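Local coordinates for aryl acylamidase (bacterium CSBL00001, PDB 4YJ6), which probably hydrolyses the amide bond of N-acylated aromatic amines, as an amidase signature enzyme, at residues A[231-234]-A[235-238]; A[357-360]-A[361-364]; A[434-437]-A[438-441]. All coordinates share one frame; numbering follows the deposited sequence.

Overall arrangement
The three contacts follow one another along the chain, and each is centred on one short helix of the amidase fold. Contact 1 is in helix 231-241, which comes just after strand 223-228. Contact 3 is on helix 434-439 and runs on past its end, just before strand 443-451. Both strands belong to the same mixed sheet. The centres of contacts 1 and 3 are about 21 Å apart. Contact 2 is on helix 354-363, farther from the middle of the chain. Its centre is about 38 Å from that of contact 1, on the opposite side of the chain's centre, and about 23 Å from that of contact 3. None of the contacts touch. Side chains of contacts 2 and 3 both pack on the long helix 315-339.

Contact 1 of 3, residues A[231-234]-A[235-238]; sequences VRDA and ALAM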
loop_
_atom_site.group_PDB
_atom_site.type_symbol
_atom_site.label_atom_id
_atom_site.label_comp_id
_atom_site.label_asym_id
_atom_site.label_seq_id
_atom_site.Cartn_x
_atom_site.Cartn_y
_atom_site.Cartn_z
ATOM N N VAL A 231 3.589 -4.388 13.569
ATOM C CA VAL A 231 3.657 -5.599 12.777
ATOM C C VAL A 231 2.568 -6.565 13.224
ATOM O O VAL A 231 1.957 -7.222 12.384
ATOM C CB VAL A 231 5.064 -6.240 12.848
ATOM C CG1 VAL A 231 5.093 -7.559 12.057
ATOM C CG2 VAL A 231 6.098 -5.217 12.299
ATOM N N ARG A 232 2.279 -6.615 14.532
ATOM C CA ARG A 232 1.218 -7.483 15.042
ATOM C C ARG A 232 -0.129 -7.123 14.375
ATOM O O ARG A 232 -0.892 -8.005 14.000
ATOM C CB ARG A 232 1.071 -7.339 16.579
ATOM C CG ARG A 232 -0.149 -8.120 17.163
ATOM C CD ARG A 232 -0.186 -8.041 18.705
ATOM N NE ARG A 232 1.009 -8.728 19.215
ATOM C CZ ARG A 232 1.954 -8.201 20.017
ATOM N NH1 ARG A 232 1.861 -6.948 20.509
ATOM N NH2 ARG A 232 3.011 -8.953 20.358
ATOM N N ASP A 233 -0.433 -5.843 14.225
ATOM C CA ASP A 233 -1.726 -5.493 13.626
ATOM C C ASP A 233 -1.752 -5.946 12.173
ATOM O O ASP A 233 -2.814 -6.283 11.633
ATOM C CB ASP A 233 -2.006 -3.996 13.664
ATOM C CG ASP A 233 -2.545 -3.530 15.029
ATOM O OD1 ASP A 233 -2.794 -4.380 15.911
ATOM O OD2 ASP A 233 -2.722 -2.315 15.170
ATOM N N ALA A 234 -0.617 -5.886 11.506
ATOM C CA ALA A 234 -0.588 -6.324 10.107
ATOM C C ALA A 234 -0.794 -7.826 10.038
ATOM O O ALA A 234 -1.480 -8.338 9.162
ATOM C CB ALA A 234 0.772 -5.932 9.459
ATOM N N ALA A 235 -0.206 -8.559 10.983
ATOM C CA ALA A 235 -0.414 -10.004 11.005
ATOM C C ALA A 235 -1.873 -10.334 11.280
ATOM O O ALA A 235 -2.420 -11.266 10.683
ATOM C CB ALA A 235 0.469 -10.655 12.048
ATOM N N LEU A 236 -2.511 -9.590 12.185
ATOM C CA LEU A 236 -3.935 -9.828 12.452
ATOM C C LEU A 236 -4.770 -9.561 11.158
ATOM O O LEU A 236 -5.660 -10.362 10.796
ATOM C CB LEU A 236 -4.434 -8.955 13.610
ATOM C CG LEU A 236 -3.851 -9.349 14.976
ATOM C CD1 LEU A 236 -4.287 -8.320 16.008
ATOM C CD2 LEU A 236 -4.217 -10.795 15.471
ATOM N N ALA A 237 -4.505 -8.435 10.492
ATOM C CA ALA A 237 -5.202 -8.105 9.258
ATOM C C ALA A 237 -4.927 -9.166 8.172
ATOM O O ALA A 237 -5.829 -9.549 7.422
ATOM C CB ALA A 237 -4.819 -6.734 8.748
HETATM N N MSE A 238 -3.698 -9.646 8.095
HETATM C CA MSE A 238 -3.383 -10.658 7.091
HETATM C C MSE A 238 -4.079 -11.969 7.385
HETATM O O MSE A 238 -4.436 -12.684 6.471
HETATM C CB MSE A 238 -1.858 -10.897 7.028
HETATM C CG MSE A 238 -1.131 -9.758 6.351
HETATM SE SE MSE A 238 -1.801 -9.467 4.555
HETATM C CE MSE A 238 -1.532 -11.234 3.740
#
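Val-231 and Ala-235 are joined in the first turn of an alpha helix. The Ala-235 N donates to Val-231 O at 2.9 Å. The same i to i+4 pattern carries on through the next three residues, and it reaches Met-238 N, which is 2.8 Å from Ala-234 O. Thr-230 OG1 accepts a hydrogen bond from Asp-233 N at the start of the helix.

The helix has a tight face and a looser one. On the tight face are Val-231, Ala-234 and Met-238. Ala-234 packs on Tyr-198 and Thr-228, Ala-237 on Pro-226, and Val-231 on helix 467-480. The contact thus fastens the helix to strands 198-201 and 223-228 of the large sheet.

The other side carries Arg-232, which is exposed, and Leu-236, which is partly exposed. Here the side chains touch lightly. Arg-232 CG is 4.3 Å from Leu-236 CD1. Leu-236 has CG beside its backbone N (chi1 -69°), and this lays CG 3.4 Å from Arg-232 O. Asp-233 is buried. Its carboxylate accepts from two backbone amides, Ala-14 N at OD1 and Ala-13 N at OD2. Both oxygens are therefore satisfied, and the N-terminal chain is tied to this helix.

Met-238 is a selenomethionine. Its chain bends at chi2 and chi3 and leads away toward Phe-200 and Pro-226. Met-238 CG rests 3.2 Å from Ala-234 O, the same oxygen that takes the Met-238 N-H.

Contact 2 of 3, residues A[357-360]-A[361-364]; sequences MKWI and DAVA
Asp-361 folds back over the carbonyl of Met-357, one helical turn earlier. Its N donates to Met-357 O at 2.9 Å, an ordinary bond of this alpha helix. The side chain then stays near that same oxygen. Asp-361 CB lies 3.6 Å from Met-357 O. The next atom, CG, comes to 3.4 Å from Met-357 O, because chi1 of -70° places it beside the backbone N. At the tip the two carboxylate oxygens differ. Asp-361 OD2 is the nearer to Met-357 O, at 3.6 Å. It also leans toward the Met-357 side chain, and lies 4.0 Å from its CG. OD1 lies on the side of Ile-360. The carboxylate and the carbonyl oxygen are all acceptors, so this closeness probably brings little attraction. Asp-361 is exposed, and water can reach it.

Farther round the helix, Ala-362 CB meets the Trp-359 indole obliquely, 4.3 Å from CE3. Lys-358 CE lies over one face of the same indole, 3.3 Å above its plane and toward the rim. Ala-362 N bonds to Lys-358 O and Val-363 N to Trp-359 O.

The buried side of helix 354-363 rests on helix 315-339. Trp-359 packs on Asp-320 and Cys-323 and meets the ring of Phe-138. Ile-360 packs on Thr-330 and Val-331 of the same long helix, while Met-357 turns to the loop residues Arg-349 and Ile-352.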
loop_
_atom_site.group_PDB
_atom_site.type_symbol
_atom_site.label_atom_id
_atom_site.label_comp_id
_atom_site.label_asym_id
_atom_site.label_seq_id
_atom_site.Cartn_x
_atom_site.Cartn_y
_atom_site.Cartn_z
HETATM N N MSE A 357 -1.775 10.434 -19.874
HETATM C CA MSE A 357 -2.258 10.347 -21.247
HETATM C C MSE A 357 -1.099 10.001 -22.180
HETATM O O MSE A 357 -1.283 9.355 -23.202
HETATM C CB MSE A 357 -2.943 11.662 -21.671
HETATM C CG MSE A 357 -3.698 11.576 -22.977
HETATM SE SE MSE A 357 -5.247 10.332 -22.851
HETATM C CE MSE A 357 -6.548 11.424 -21.868
ATOM N N LYS A 358 0.117 10.419 -21.840
ATOM C CA LYS A 358 1.270 10.017 -22.650
ATOM C C LYS A 358 1.321 8.493 -22.800
ATOM O O LYS A 358 1.488 7.967 -23.902
ATOM C CB LYS A 358 2.559 10.503 -21.998
ATOM C CG LYS A 358 3.827 9.958 -22.656
ATOM C CD LYS A 358 5.053 10.450 -21.893
ATOM C CE LYS A 358 5.161 9.791 -20.517
ATOM N NZ LYS A 358 6.541 9.905 -19.940
ATOM N N TRP A 359 1.178 7.787 -21.679
ATOM C CA TRP A 359 1.281 6.314 -21.711
ATOM C C TRP A 359 0.032 5.700 -22.331
ATOM O O TRP A 359 0.112 4.676 -23.034
ATOM C CB TRP A 359 1.496 5.785 -20.290
ATOM C CG TRP A 359 2.841 6.144 -19.776
ATOM C CD1 TRP A 359 3.137 7.029 -18.797
ATOM C CD2 TRP A 359 4.093 5.626 -20.248
ATOM N NE1 TRP A 359 4.509 7.083 -18.603
ATOM C CE2 TRP A 359 5.111 6.242 -19.499
ATOM C CE3 TRP A 359 4.438 4.702 -21.237
ATOM C CZ2 TRP A 359 6.471 5.959 -19.701
ATOM C CZ3 TRP A 359 5.771 4.412 -21.438
ATOM C CH2 TRP A 359 6.775 5.041 -20.669
ATOM N N ILE A 360 -1.121 6.305 -22.052
ATOM C CA ILE A 360 -2.370 5.890 -22.680
ATOM C C ILE A 360 -2.229 5.897 -24.213
ATOM O O ILE A 360 -2.590 4.932 -24.883
ATOM C CB ILE A 360 -3.540 6.806 -22.237
ATOM C CG1 ILE A 360 -3.827 6.611 -20.753
ATOM C CG2 ILE A 360 -4.790 6.528 -23.070
ATOM C CD1 ILE A 360 -3.952 5.163 -20.356
ATOM N N ASP A 361 -1.660 6.964 -24.764
ATOM C CA ASP A 361 -1.477 7.028 -26.205
ATOM C C ASP A 361 -0.380 6.062 -26.650
ATOM O O ASP A 361 -0.469 5.461 -27.716
ATOM C CB ASP A 361 -1.114 8.454 -26.635
ATOM C CG ASP A 361 -2.272 9.430 -26.500
ATOM O OD1 ASP A 361 -3.455 9.015 -26.472
ATOM O OD2 ASP A 361 -1.985 10.642 -26.441
ATOM N N ALA A 362 0.651 5.909 -25.832
ATOM C CA ALA A 362 1.791 5.098 -26.223
ATOM C C ALA A 362 1.373 3.632 -26.424
ATOM O O ALA A 362 1.951 2.922 -27.271
ATOM C CB ALA A 362 2.876 5.207 -25.169
ATOM N N VAL A 363 0.410 3.147 -25.642
ATOM C CA VAL A 363 0.080 1.727 -25.750
ATOM C C VAL A 363 -1.185 1.467 -26.554
ATOM O O VAL A 363 -1.598 0.315 -26.704
ATOM C CB VAL A 363 0.002 1.009 -24.349
ATOM C CG1 VAL A 363 1.300 1.245 -23.563
ATOM C CG2 VAL A 363 -1.237 1.473 -23.541
ATOM N N ALA A 364 -1.811 2.516 -27.072
ATOM C CA ALA A 364 -3.102 2.339 -27.756
ATOM C C ALA A 364 -3.049 1.260 -28.856
ATOM O O ALA A 364 -4.017 0.492 -29.067
ATOM C CB ALA A 364 -3.571 3.684 -28.345
#

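Contact 3 of 3, residues A[434-437]-A[438-441]; sequences YLTN and FSGH
Chi1 of 66° at Tyr-434, with CG between the backbone N and the carbonyl carbon, and of -73° at Phe-438, with CG anti to the carbonyl carbon, set the two side chains side by side, pointing the same way. The rings form an offset edge-to-face pair, with the edge of Tyr-434 toward the face of Phe-438 and the planes at 63°. Tyr-434 CD1 and CE1 both lie 3.9 Å from Phe-438 CE2. Tyr-434 O lies over one face of the Phe-438 ring, toward its rim, while accepting the Phe-438 N-H at 3.1 Å. Leu-435 adds its CD2, 4.4 Å from Phe-438 CD2.

Phe-438 also packs on Trp-322 and Met-325 of helix 315-339 and on Leu-377 of helix 368-389. Cut back to an alanine, it would probably leave the Tyr-434 edge without a ring face and open a gap toward those two helices.

The rest of the contact is polar. Ser-439 OG sits 2.7 Å from His-441 ND1 in a hydrogen bond, which helps to orient the imidazole. Thr-436 OG1 bonds to Gln-201 OE1. Asn-437 ND2 is held by Asp-183 OD1 and Tyr-221 O, and its side chain is about 6 Å from a bound phosphate, probably from the crystallisation liquor.

Gly-440 N donates to Thr-436 O at 2.8 Å. Gly-440, with positive phi, is the first residue to leave the helix. A side chain at Gly-440 would jam against the preceding carbonyl O. The arrangement is a helix C-terminus with glycine at the C' position, here just before strand 443-451 of the large sheet.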
loop_
_atom_site.group_PDB
_atom_site.type_symbol
_atom_site.label_atom_id
_atom_site.label_comp_id
_atom_site.label_asym_id
_atom_site.label_seq_id
_atom_site.Cartn_x
_atom_site.Cartn_y
_atom_site.Cartn_z
ATOM N N TYR A 434 8.722 -1.486 -7.242
ATOM C CA TYR A 434 8.014 -2.102 -8.375
ATOM C C TYR A 434 8.664 -3.423 -8.797
ATOM O O TYR A 434 8.017 -4.208 -9.526
ATOM C CB TYR A 434 7.836 -1.162 -9.596
ATOM C CG TYR A 434 9.109 -0.728 -10.322
ATOM C CD1 TYR A 434 9.877 -1.648 -11.051
ATOM C CD2 TYR A 434 9.493 0.610 -10.333
ATOM C CE1 TYR A 434 11.037 -1.240 -11.727
ATOM C CE2 TYR A 434 10.635 1.027 -10.997
ATOM C CZ TYR A 434 11.402 0.102 -11.693
ATOM O OH TYR A 434 12.543 0.522 -12.367
ATOM N N LEU A 435 9.905 -3.677 -8.379
ATOM C CA LEU A 435 10.534 -4.959 -8.751
ATOM C C LEU A 435 9.689 -6.159 -8.281
ATOM O O LEU A 435 9.657 -7.171 -8.971
ATOM C CB LEU A 435 11.945 -5.084 -8.202
ATOM C CG LEU A 435 12.904 -4.022 -8.721
ATOM C CD1 LEU A 435 14.277 -4.184 -8.007
ATOM C CD2 LEU A 435 13.058 -4.124 -10.223
ATOM N N THR A 436 9.024 -6.076 -7.114
ATOM C CA THR A 436 8.253 -7.245 -6.657
ATOM C C THR A 436 6.874 -7.300 -7.308
ATOM O O THR A 436 6.205 -8.326 -7.247
ATOM C CB THR A 436 8.055 -7.271 -5.128
ATOM O OG1 THR A 436 7.250 -6.161 -4.739
ATOM C CG2 THR A 436 9.411 -7.179 -4.415
ATOM N N ASN A 437 6.434 -6.222 -7.946
ATOM C CA ASN A 437 5.261 -6.342 -8.822
ATOM C C ASN A 437 5.646 -7.064 -10.119
ATOM O O ASN A 437 4.820 -7.680 -10.752
ATOM C CB ASN A 437 4.651 -4.966 -9.128
ATOM C CG ASN A 437 4.263 -4.242 -7.865
ATOM O OD1 ASN A 437 5.050 -3.459 -7.343
ATOM N ND2 ASN A 437 3.065 -4.518 -7.347
ATOM N N PHE A 438 6.914 -6.971 -10.526
ATOM C CA PHE A 438 7.375 -7.858 -11.596
ATOM C C PHE A 438 7.527 -9.297 -11.106
ATOM O O PHE A 438 7.167 -10.240 -11.819
ATOM C CB PHE A 438 8.763 -7.434 -12.097
ATOM C CG PHE A 438 8.760 -6.175 -12.914
ATOM C CD1 PHE A 438 7.615 -5.725 -13.551
ATOM C CD2 PHE A 438 9.955 -5.489 -13.104
ATOM C CE1 PHE A 438 7.662 -4.538 -14.347
ATOM C CE2 PHE A 438 10.009 -4.342 -13.893
ATOM C CZ PHE A 438 8.873 -3.873 -14.516
ATOM N N SER A 439 8.052 -9.481 -9.889
ATOM C CA SER A 439 8.529 -10.802 -9.494
ATOM C C SER A 439 7.638 -11.661 -8.605
ATOM O O SER A 439 7.787 -12.894 -8.625
ATOM C CB SER A 439 9.918 -10.681 -8.831
ATOM O OG SER A 439 9.800 -10.164 -7.511
ATOM N N GLY A 440 6.738 -11.024 -7.839
ATOM C CA GLY A 440 5.711 -11.751 -7.105
ATOM C C GLY A 440 6.090 -12.049 -5.659
ATOM O O GLY A 440 5.297 -12.592 -4.912
ATOM N N HIS A 441 7.294 -11.672 -5.254
ATOM C CA HIS A 441 7.779 -11.935 -3.885
ATOM C C HIS A 441 7.068 -11.080 -2.871
ATOM O O HIS A 441 6.770 -9.940 -3.158
ATOM C CB HIS A 441 9.282 -11.590 -3.832
ATOM C CG HIS A 441 10.110 -12.484 -4.682
ATOM N ND1 HIS A 441 10.126 -12.404 -6.066
ATOM C CD2 HIS A 441 10.910 -13.528 -4.352
ATOM C CE1 HIS A 441 10.904 -13.357 -6.537
ATOM N NE2 HIS A 441 11.383 -14.062 -5.522
#